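Local coordinates for DNA repair protein RAD2 (Saccharomyces cerevisiae, PDB 4Q0W), which cuts single-stranded DNA as the magnesium-dependent endonuclease that makes an incision during excision repair of damage from UV light, bulky adducts or cross-links, at residues F58-K63 with N206-K211; R17-E22 with L65-R70; A27-I32 with I188-S193. One frame throughout, in Å; residues are numbered along the deposited sequence. Where two conformers were deposited one is given.

Interaction 1: residues F58-K63 with N206-K211. With nucleotides of chain D.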
# COMPACT_ATOMS: atom_id res chain seq x y z
N PHE A 58 26.71 -23.19 -13.99
CA PHE A 58 26.90 -24.64 -14.00
C PHE A 58 25.69 -25.39 -13.41
O PHE A 58 25.20 -26.36 -13.99
CB PHE A 58 28.19 -25.04 -13.26
CG PHE A 58 28.50 -26.52 -13.31
CD1 PHE A 58 27.99 -27.39 -12.34
CD2 PHE A 58 29.31 -27.05 -14.31
CE1 PHE A 58 28.27 -28.76 -12.39
CE2 PHE A 58 29.60 -28.42 -14.36
CZ PHE A 58 29.07 -29.27 -13.40
N ARG A 59 25.22 -24.93 -12.26
CA ARG A 59 24.08 -25.53 -11.58
C ARG A 59 22.79 -25.47 -12.40
O ARG A 59 22.00 -26.44 -12.43
CB ARG A 59 23.87 -24.83 -10.23
CG ARG A 59 22.69 -25.36 -9.42
CD ARG A 59 22.59 -24.64 -8.07
N ARG A 60 22.55 -24.34 -13.06
CA ARG A 60 21.34 -24.21 -13.88
C ARG A 60 21.42 -25.05 -15.14
O ARG A 60 20.43 -25.66 -15.55
CB ARG A 60 21.07 -22.73 -14.20
CG ARG A 60 20.69 -21.93 -12.98
CD ARG A 60 20.16 -20.55 -13.35
NE ARG A 60 19.66 -19.83 -12.18
CZ ARG A 60 19.14 -18.61 -12.22
NH1 ARG A 60 19.02 -17.98 -13.38
NH2 ARG A 60 18.72 -18.02 -11.11
N ILE A 61 22.60 -25.10 -15.76
CA ILE A 61 22.80 -25.92 -16.96
C ILE A 61 22.52 -27.39 -16.63
O ILE A 61 21.88 -28.11 -17.41
CB ILE A 61 24.24 -25.77 -17.50
CG1 ILE A 61 24.42 -24.41 -18.18
CG2 ILE A 61 24.59 -26.89 -18.47
CD1 ILE A 61 25.89 -24.04 -18.43
N CYS A 62 23.01 -27.83 -15.48
CA CYS A 62 22.83 -29.22 -15.08
C CYS A 62 21.35 -29.53 -14.86
O CYS A 62 20.89 -30.61 -15.21
CB CYS A 62 23.66 -29.52 -13.83
SG CYS A 62 25.46 -29.59 -14.17
N LYS A 63 20.60 -28.59 -14.29
CA LYS A 63 19.17 -28.79 -14.05
C LYS A 63 18.45 -29.00 -15.39
O LYS A 63 17.70 -29.95 -15.55
CB LYS A 63 18.57 -27.63 -13.26
CG LYS A 63 17.08 -27.83 -12.91
CD LYS A 63 16.58 -26.78 -11.91
CE LYS A 63 15.08 -26.91 -11.66
NZ LYS A 63 14.58 -25.90 -10.68
N ASN A 206 9.94 -18.98 -13.37
CA ASN A 206 10.36 -19.61 -12.10
C ASN A 206 11.01 -20.97 -12.32
O ASN A 206 10.93 -21.85 -11.46
CB ASN A 206 9.19 -19.74 -11.11
CG ASN A 206 8.68 -18.39 -10.63
OD1 ASN A 206 9.28 -17.35 -10.92
ND2 ASN A 206 7.58 -18.40 -9.90
N MET A 207 11.64 -21.14 -13.47
CA MET A 207 12.33 -22.38 -13.82
C MET A 207 13.42 -22.75 -12.80
O MET A 207 13.65 -23.93 -12.54
CB MET A 207 12.96 -22.24 -15.21
CG MET A 207 13.72 -23.46 -15.70
SD MET A 207 12.61 -24.78 -16.24
CE MET A 207 13.75 -26.16 -16.22
N PHE A 208 14.07 -21.76 -12.21
CA PHE A 208 15.15 -22.06 -11.28
C PHE A 208 14.81 -21.79 -9.82
O PHE A 208 15.70 -21.65 -8.97
CB PHE A 208 16.46 -21.41 -11.75
CG PHE A 208 16.81 -21.79 -13.16
CD1 PHE A 208 17.41 -23.01 -13.43
CD2 PHE A 208 16.47 -20.98 -14.21
CE1 PHE A 208 17.70 -23.40 -14.73
CE2 PHE A 208 16.75 -21.35 -15.52
CZ PHE A 208 17.37 -22.56 -15.77
N HIS A 209 13.51 -21.73 -9.52
CA HIS A 209 13.05 -21.82 -8.14
C HIS A 209 13.23 -23.26 -7.67
O HIS A 209 13.35 -24.18 -8.48
CB HIS A 209 11.59 -21.39 -8.03
CG HIS A 209 11.39 -19.91 -8.06
ND1 HIS A 209 10.28 -19.29 -7.53
CD2 HIS A 209 12.18 -18.92 -8.54
CE1 HIS A 209 10.38 -17.98 -7.69
NE2 HIS A 209 11.53 -17.73 -8.30
N GLU A 210 13.26 -23.46 -6.36
CA GLU A 210 13.44 -24.80 -5.81
C GLU A 210 12.11 -25.55 -5.70
O GLU A 210 11.61 -25.78 -4.59
CB GLU A 210 14.13 -24.72 -4.45
CG GLU A 210 15.41 -25.54 -4.37
CD GLU A 210 16.29 -25.35 -5.58
OE1 GLU A 210 16.49 -26.34 -6.33
OE2 GLU A 210 16.80 -24.23 -5.79
N LYS A 211 11.54 -25.92 -6.84
CA LYS A 211 10.21 -26.54 -6.89
C LYS A 211 10.15 -27.70 -7.87
O LYS A 211 10.99 -27.82 -8.76
CB LYS A 211 9.16 -25.50 -7.30
CG LYS A 211 8.29 -25.02 -6.16
CD LYS A 211 8.55 -23.57 -5.82
CE LYS A 211 7.82 -23.19 -4.54
NZ LYS A 211 8.15 -24.13 -3.43
P DA D 16 13.20 -17.23 -1.98
OP1 DA D 16 11.80 -17.71 -2.11
OP2 DA D 16 14.03 -17.66 -0.83
O5' DA D 16 14.02 -17.59 -3.31
C5' DA D 16 13.46 -17.33 -4.59
C4' DA D 16 14.57 -17.11 -5.60
O4' DA D 16 15.28 -15.89 -5.27
C3' DA D 16 15.65 -18.19 -5.62
O3' DA D 16 15.45 -19.07 -6.74
C2' DA D 16 16.98 -17.43 -5.69
C1' DA D 16 16.52 -15.99 -5.95
N9 DA D 16 17.41 -14.92 -5.49
C8 DA D 16 18.14 -14.86 -4.34
N7 DA D 16 18.85 -13.76 -4.21
C5 DA D 16 18.56 -13.04 -5.37
C6 DA D 16 18.99 -11.78 -5.85
N6 DA D 16 19.84 -10.99 -5.19
N1 DA D 16 18.50 -11.36 -7.04
C2 DA D 16 17.64 -12.16 -7.70
N3 DA D 16 17.17 -13.36 -7.35
C4 DA D 16 17.67 -13.75 -6.17
O HOH W 1 16.72 -24.62 -9.22

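Interaction 2: residues R17-E22 with L65-R70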
# COMPACT_ATOMS: atom_id res chain seq x y z
N ARG A 17 5.17 -29.83 -14.77
CA ARG A 17 6.26 -30.63 -14.19
C ARG A 17 7.53 -30.58 -15.03
O ARG A 17 7.48 -30.73 -16.26
CB ARG A 17 5.83 -32.09 -14.01
CG ARG A 17 4.72 -32.27 -12.99
CD ARG A 17 4.53 -33.73 -12.60
NE ARG A 17 4.15 -33.84 -11.20
CZ ARG A 17 5.03 -33.84 -10.19
NH1 ARG A 17 4.60 -33.93 -8.94
NH2 ARG A 17 6.33 -33.75 -10.44
N LEU A 18 8.66 -30.40 -14.36
CA LEU A 18 9.95 -30.34 -15.07
C LEU A 18 10.15 -31.57 -15.94
O LEU A 18 10.68 -31.47 -17.05
CB LEU A 18 11.09 -30.18 -14.07
CG LEU A 18 10.87 -28.97 -13.15
CD1 LEU A 18 11.62 -29.13 -11.83
CD2 LEU A 18 11.30 -27.70 -13.87
N GLU A 19 9.68 -32.71 -15.45
CA GLU A 19 9.74 -33.97 -16.20
C GLU A 19 9.08 -33.93 -17.59
O GLU A 19 9.49 -34.66 -18.50
CB GLU A 19 9.10 -35.10 -15.37
CG GLU A 19 9.86 -35.50 -14.09
CD GLU A 19 9.69 -34.52 -12.93
OE1 GLU A 19 9.01 -33.47 -13.09
OE2 GLU A 19 10.25 -34.80 -11.84
N SER A 20 8.07 -33.08 -17.75
CA SER A 20 7.33 -33.03 -19.02
C SER A 20 8.10 -32.30 -20.12
O SER A 20 7.78 -32.43 -21.30
CB SER A 20 5.96 -32.39 -18.83
OG SER A 20 6.08 -31.05 -18.39
N LEU A 21 9.12 -31.55 -19.73
CA LEU A 21 9.86 -30.73 -20.69
C LEU A 21 10.93 -31.51 -21.46
O LEU A 21 11.71 -30.93 -22.22
CB LEU A 21 10.47 -29.52 -19.99
CG LEU A 21 9.49 -28.71 -19.16
CD1 LEU A 21 10.18 -27.55 -18.46
CD2 LEU A 21 8.36 -28.21 -20.05
N GLU A 22 10.97 -32.82 -21.25
CA GLU A 22 11.98 -33.66 -21.87
C GLU A 22 12.00 -33.49 -23.38
O GLU A 22 10.95 -33.52 -24.01
CB GLU A 22 11.75 -35.14 -21.52
CG GLU A 22 12.74 -36.06 -22.18
CD GLU A 22 12.53 -37.52 -21.82
OE1 GLU A 22 12.46 -38.35 -22.75
OE2 GLU A 22 12.45 -37.84 -20.61
N LEU A 65 19.78 -29.97 -18.25
CA LEU A 65 20.22 -31.20 -18.88
C LEU A 65 19.62 -32.42 -18.18
O LEU A 65 19.27 -33.41 -18.83
CB LEU A 65 21.75 -31.28 -18.94
CG LEU A 65 22.42 -30.34 -19.94
CD1 LEU A 65 23.95 -30.56 -19.99
CD2 LEU A 65 21.81 -30.47 -21.34
N TYR A 66 19.50 -32.33 -16.86
CA TYR A 66 18.90 -33.38 -16.06
C TYR A 66 17.49 -33.76 -16.54
O TYR A 66 17.10 -34.92 -16.46
CB TYR A 66 18.83 -32.96 -14.60
CG TYR A 66 18.19 -34.03 -13.72
CD1 TYR A 66 18.96 -35.09 -13.22
CD2 TYR A 66 16.83 -34.00 -13.40
CE1 TYR A 66 18.38 -36.07 -12.42
CE2 TYR A 66 16.25 -34.98 -12.61
CZ TYR A 66 17.03 -36.01 -12.12
OH TYR A 66 16.46 -36.98 -11.33
N PHE A 67 16.71 -32.77 -16.98
CA PHE A 67 15.35 -33.06 -17.42
C PHE A 67 15.29 -33.21 -18.93
O PHE A 67 14.20 -33.25 -19.52
CB PHE A 67 14.38 -31.98 -16.94
CG PHE A 67 14.16 -32.00 -15.45
CD1 PHE A 67 13.42 -33.02 -14.86
CD2 PHE A 67 14.69 -31.00 -14.64
CE1 PHE A 67 13.21 -33.04 -13.48
CE2 PHE A 67 14.49 -31.02 -13.27
CZ PHE A 67 13.75 -32.05 -12.69
N GLY A 68 16.46 -33.28 -19.56
CA GLY A 68 16.53 -33.54 -20.98
C GLY A 68 16.15 -32.36 -21.85
O GLY A 68 15.86 -32.52 -23.04
N ILE A 69 16.17 -31.16 -21.27
CA ILE A 69 15.89 -29.96 -22.05
C ILE A 69 17.06 -29.66 -22.99
O ILE A 69 18.23 -29.82 -22.62
CB ILE A 69 15.56 -28.75 -21.14
CG1 ILE A 69 14.20 -28.97 -20.47
CG2 ILE A 69 15.53 -27.43 -21.91
CD1 ILE A 69 13.98 -28.10 -19.25
N ARG A 70 16.75 -29.24 -24.21
CA ARG A 70 17.77 -28.81 -25.15
C ARG A 70 17.83 -27.28 -25.21
O ARG A 70 17.09 -26.65 -25.98
CB ARG A 70 17.50 -29.40 -26.54
CG ARG A 70 17.64 -30.93 -26.58
CD ARG A 70 16.63 -31.57 -27.53
NE ARG A 70 16.95 -31.34 -28.93
CZ ARG A 70 16.05 -31.31 -29.91
NH1 ARG A 70 14.76 -31.49 -29.64
NH2 ARG A 70 16.43 -31.10 -31.16
O HOH W 2 12.76 -36.01 -17.97

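Interaction 3: residues A27-I32 with I188-S193. With nucleotides of chain C.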
# COMPACT_ATOMS: atom_id res chain seq x y z
N ALA A 27 14.59 -21.63 -25.55
CA ALA A 27 15.45 -20.45 -25.54
C ALA A 27 15.66 -20.04 -24.09
O ALA A 27 14.68 -19.81 -23.36
CB ALA A 27 14.81 -19.31 -26.33
N VAL A 28 16.91 -19.96 -23.65
CA VAL A 28 17.15 -19.53 -22.28
C VAL A 28 17.60 -18.09 -22.27
O VAL A 28 18.62 -17.74 -22.88
CB VAL A 28 18.19 -20.43 -21.57
CG1 VAL A 28 18.41 -19.97 -20.13
CG2 VAL A 28 17.73 -21.89 -21.61
N ASP A 29 16.81 -17.23 -21.62
CA ASP A 29 17.15 -15.82 -21.51
C ASP A 29 18.12 -15.67 -20.34
O ASP A 29 17.71 -15.65 -19.18
CB ASP A 29 15.87 -14.97 -21.31
CG ASP A 29 16.17 -13.53 -20.87
OD1 ASP A 29 17.34 -13.08 -20.98
OD2 ASP A 29 15.23 -12.84 -20.42
N ALA A 30 19.40 -15.56 -20.65
CA ALA A 30 20.40 -15.57 -19.59
C ALA A 30 20.99 -14.19 -19.39
O ALA A 30 22.06 -14.05 -18.79
CB ALA A 30 21.49 -16.58 -19.90
N SER A 31 20.28 -13.17 -19.88
CA SER A 31 20.76 -11.79 -19.92
C SER A 31 21.15 -11.17 -18.57
O SER A 31 22.04 -10.32 -18.51
CB SER A 31 19.71 -10.90 -20.61
OG SER A 31 18.48 -10.90 -19.89
N ILE A 32 20.48 -11.57 -17.49
CA ILE A 32 20.79 -10.99 -16.18
C ILE A 32 21.32 -11.99 -15.15
O ILE A 32 21.49 -11.66 -13.97
CB ILE A 32 19.59 -10.20 -15.57
CG1 ILE A 32 18.44 -11.14 -15.23
CG2 ILE A 32 19.14 -9.09 -16.50
CD1 ILE A 32 17.50 -10.57 -14.19
N ILE A 188 10.21 -20.65 -24.18
CA ILE A 188 11.15 -19.65 -23.70
C ILE A 188 11.24 -19.68 -22.18
O ILE A 188 10.23 -19.61 -21.47
CB ILE A 188 10.76 -18.22 -24.16
CG1 ILE A 188 10.66 -18.15 -25.69
CG2 ILE A 188 11.78 -17.21 -23.65
CD1 ILE A 188 9.97 -16.84 -26.21
N ILE A 189 12.46 -19.80 -21.68
CA ILE A 189 12.68 -19.76 -20.25
C ILE A 189 13.14 -18.35 -19.89
O ILE A 189 14.24 -17.93 -20.28
CB ILE A 189 13.71 -20.83 -19.80
CG1 ILE A 189 13.12 -22.24 -19.98
CG2 ILE A 189 14.11 -20.63 -18.35
CD1 ILE A 189 14.19 -23.38 -19.96
N THR A 190 12.28 -17.62 -19.19
CA THR A 190 12.59 -16.25 -18.74
C THR A 190 11.63 -15.89 -17.63
O THR A 190 10.58 -16.52 -17.49
CB THR A 190 12.44 -15.20 -19.87
OG1 THR A 190 12.89 -13.93 -19.40
CG2 THR A 190 10.96 -15.06 -20.30
N ASP A 191 12.00 -14.91 -16.81
CA ASP A 191 11.06 -14.39 -15.83
C ASP A 191 10.64 -12.96 -16.18
O ASP A 191 9.87 -12.33 -15.45
CB ASP A 191 11.67 -14.41 -14.43
CG ASP A 191 12.02 -15.81 -13.97
OD1 ASP A 191 11.42 -16.79 -14.48
OD2 ASP A 191 12.90 -15.93 -13.08
N ASP A 192 11.15 -12.45 -17.30
CA ASP A 192 10.94 -11.05 -17.64
C ASP A 192 9.69 -10.87 -18.51
O ASP A 192 9.65 -11.33 -19.65
CB ASP A 192 12.17 -10.48 -18.36
CG ASP A 192 12.14 -8.95 -18.46
OD1 ASP A 192 11.12 -8.40 -18.91
OD2 ASP A 192 13.12 -8.29 -18.05
N SER A 193 8.69 -10.19 -17.96
CA SER A 193 7.41 -10.01 -18.66
C SER A 193 7.48 -9.31 -20.01
O SER A 193 6.54 -9.39 -20.80
CB SER A 193 6.39 -9.29 -17.76
OG SER A 193 6.91 -8.06 -17.28
P DA C 5 9.80 -8.35 -14.16
OP1 DA C 5 9.03 -9.08 -15.22
OP2 DA C 5 9.56 -6.90 -13.93
O5' DA C 5 9.62 -9.07 -12.73
C5' DA C 5 9.99 -10.46 -12.59
C4' DA C 5 9.66 -10.98 -11.21
O4' DA C 5 10.60 -10.43 -10.25
C3' DA C 5 8.27 -10.65 -10.69
O3' DA C 5 7.74 -11.84 -10.11
C2' DA C 5 8.51 -9.54 -9.66
C1' DA C 5 9.91 -9.87 -9.15
N9 DA C 5 10.74 -8.75 -8.70
C8 DA C 5 11.00 -7.58 -9.37
N7 DA C 5 11.82 -6.78 -8.73
C5 DA C 5 12.13 -7.47 -7.56
C6 DA C 5 12.94 -7.16 -6.45
N6 DA C 5 13.63 -6.01 -6.34
N1 DA C 5 13.02 -8.07 -5.45
C2 DA C 5 12.34 -9.22 -5.56
N3 DA C 5 11.54 -9.62 -6.55
C4 DA C 5 11.47 -8.69 -7.53
P DG C 4 15.95 -5.11 -14.61
OP1 DG C 4 15.78 -4.67 -16.02
OP2 DG C 4 15.93 -4.12 -13.51
O5' DG C 4 14.86 -6.23 -14.28
C5' DG C 4 14.76 -7.40 -15.06
C4' DG C 4 13.71 -8.28 -14.43
O4' DG C 4 14.13 -8.71 -13.10
C3' DG C 4 12.34 -7.62 -14.23
O3' DG C 4 11.35 -8.61 -14.52
C2' DG C 4 12.34 -7.18 -12.76
C1' DG C 4 13.20 -8.26 -12.11
N9 DG C 4 14.04 -7.80 -11.00
C8 DG C 4 14.68 -6.59 -10.87
N7 DG C 4 15.38 -6.49 -9.76
C5 DG C 4 15.20 -7.71 -9.13
C6 DG C 4 15.71 -8.18 -7.90
O6 DG C 4 16.46 -7.59 -7.11
N1 DG C 4 15.27 -9.47 -7.63
C2 DG C 4 14.44 -10.22 -8.45
N2 DG C 4 14.10 -11.46 -8.04
N3 DG C 4 13.95 -9.78 -9.62
C4 DG C 4 14.38 -8.53 -9.89
P DT C 3 20.15 -2.82 -12.70
O5' DT C 3 20.42 -4.40 -12.56
C5' DT C 3 20.48 -5.23 -13.72
C4' DT C 3 19.49 -6.38 -13.60
O4' DT C 3 19.85 -7.24 -12.51
C3' DT C 3 18.07 -5.92 -13.30
O3' DT C 3 17.34 -5.91 -14.52
C2' DT C 3 17.51 -6.93 -12.31
C1' DT C 3 18.68 -7.83 -11.97
N1 DT C 3 18.91 -7.99 -10.52
C2 DT C 3 18.52 -9.15 -9.89
O2 DT C 3 17.97 -10.07 -10.46
N3 DT C 3 18.81 -9.19 -8.55
C4 DT C 3 19.43 -8.20 -7.80
O4 DT C 3 19.64 -8.32 -6.60
C5 DT C 3 19.80 -7.01 -8.54
C7 DT C 3 20.48 -5.87 -7.84
C6 DT C 3 19.53 -6.96 -9.84

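Interaction 1: residues F58-K63 with N206-K211
Arg60 and Lys63, one turn apart on helix 52-66, reach from the N-domain to Phe208, in the type I beta turn Asn206-His209 that follows strand 202-205 of the I-domain. The methylene chain of Arg60 runs over one face of the Phe208 ring as a CH-pi contact, its CD 3.7 Å from the ring centroid and 14° off the normal. The guanidinium continues past the ring almost parallel to its plane, with NE 3.6 Å from Phe208 CB. Met207 CG lies over the rim of the opposite face, so the ring is held between its neighbour in the turn and the arginine. Lys63 slides past Phe208 instead. With CG anti to the backbone N (chi1 -177°) and the rest of the chain extended, it carries its ammonium group to the turn's backbone, where NZ donates to Met207 O at 2.9 Å, in the carbonyl plane.

Further out, Trp33 meets the Phe208 ring edge-to-face and makes a cation-pi contact with Arg60, whose NH2 is also bonded to Gln36. The turn borders the DNA: His209 CD2 lies 3.7 Å from O3' of nucleotide DA16 of chain D. A water accepts from Lys63 NZ at 2.9 Å and donates weakly to Phe208 O.

Interaction 2: residues R17-E22 with L65-R70
The backbones of Glu22 and Gly68 approach to 4.6 Å between CA atoms, where the 3-10 segment 18-20 and its exit pass the Schellman motif that ends helix 52-66, with Gly68 at positive phi as its C-prime residue. Phe67, the first residue to leave the helix, presents its ring to Leu18: CB of the leucine stands 3.4 Å from the ring centroid and only 6° off the normal, a CH-pi contact, while CD1 reaches CZ at 3.7 Å. Tyr66 CD2 lies over the centre of the opposite face. Glu19, bent at chi2 (77°), brings OE2 to 3.8 Å from Phe67 CE1. Deeper in, Leu21 and Ile69 lie side by side, CB to CG1 3.8 Å. An alanine in place of Phe67 is likely to open a gap beside Leu18 and leave its CB without the ring face it packs on.

At the outer end, Glu22 CA makes a CA-H...O contact of 3.3 Å with Phe67 O, and a water donates to Glu22 OE2 and, weakly, to that same carbonyl. The direct contact is therefore mainly apolar, joining two N-domain turns through an aromatic face and aliphatic branches, with the polar part limited mainly to the exposed Glu22 end.

Interaction 3: residues A27-I32 with I188-S193
Asp29 and Thr190 meet at the end of a pair of parallel strands, their side chains crossing at an angle as the strands open toward the metal site. Thr190 OG1 donates to Asp29 OD2 at 2.8 Å, meeting that oxygen on its anti side, 17° out of the carboxylate plane. The other oxygen, OD1, takes two bonds from Ser31: the hydroxyl OG, at 2.7 Å, meets its syn lone pair, and the backbone N comes from the anti side, 32° out of plane, closing an Asx turn. Three donors thus fix the rotation of the carboxylate. Asp29 is a magnesium ligand by similarity, so Thr190 and Ser31 probably act as its second shell. Thr190 OG1 also accepts from Asp192 N at 3.1 Å, in an ST turn, linking Asp29 through Thr190 to the backbone of Asp192. The side chain of Asp192, also a magnesium ligand by similarity, comes within about 3 Å (nearest atoms) of the calcium ion, whose ligands seen here are Glu173 and Asp194; its OD1 accepts from Asp194 N. Ser193 N bonds OP1 of nucleotide DA5 of chain C at 3.0 Å, a nearly straight bond (177°).

Behind this polar end, Ile189 N donates to Ala27 O at 2.8 Å, and Asp29 N to Ile189 O at 3.0 Å. Val28 and Ile189 lie side by side on one face of the sheet, CG2 to CD1 4.2 Å, while Ala27 and Ile188 point to the other. Strands 25-29 and 187-189 are neighbours within the mixed sheet of the PIN-like nuclease core; strand 70-75 flanks the first and strand 202-205 the second. Helix 172-181 covers the Ala27-Ile188 face through Cys176, and its Glu173 approaches Asp29; on the Val28-Ile189 face, Met207 and Phe208 pack against Ile189.

In the fold
From the N terminus, residues 17-22 come first and meet 65-70 in interaction 2, closing a loop that contains strand 25-29 and most of helix 52-66. Within that loop start the two longer closures: residues 27-32 pair with 188-193 in interaction 3, and 58-63 with 206-211 in interaction 1. Each pair of contacts crosses along the chain. Interaction 2 stays inside the N-domain, whereas the others join it to the I-domain, one through adjacent strands and one through a helix and a loop. Met207 connects all three sites, packing on Leu18 and Ile69 of interaction 2 and on Ile189 of interaction 3; Asn206 N also bonds Asp191 OD1.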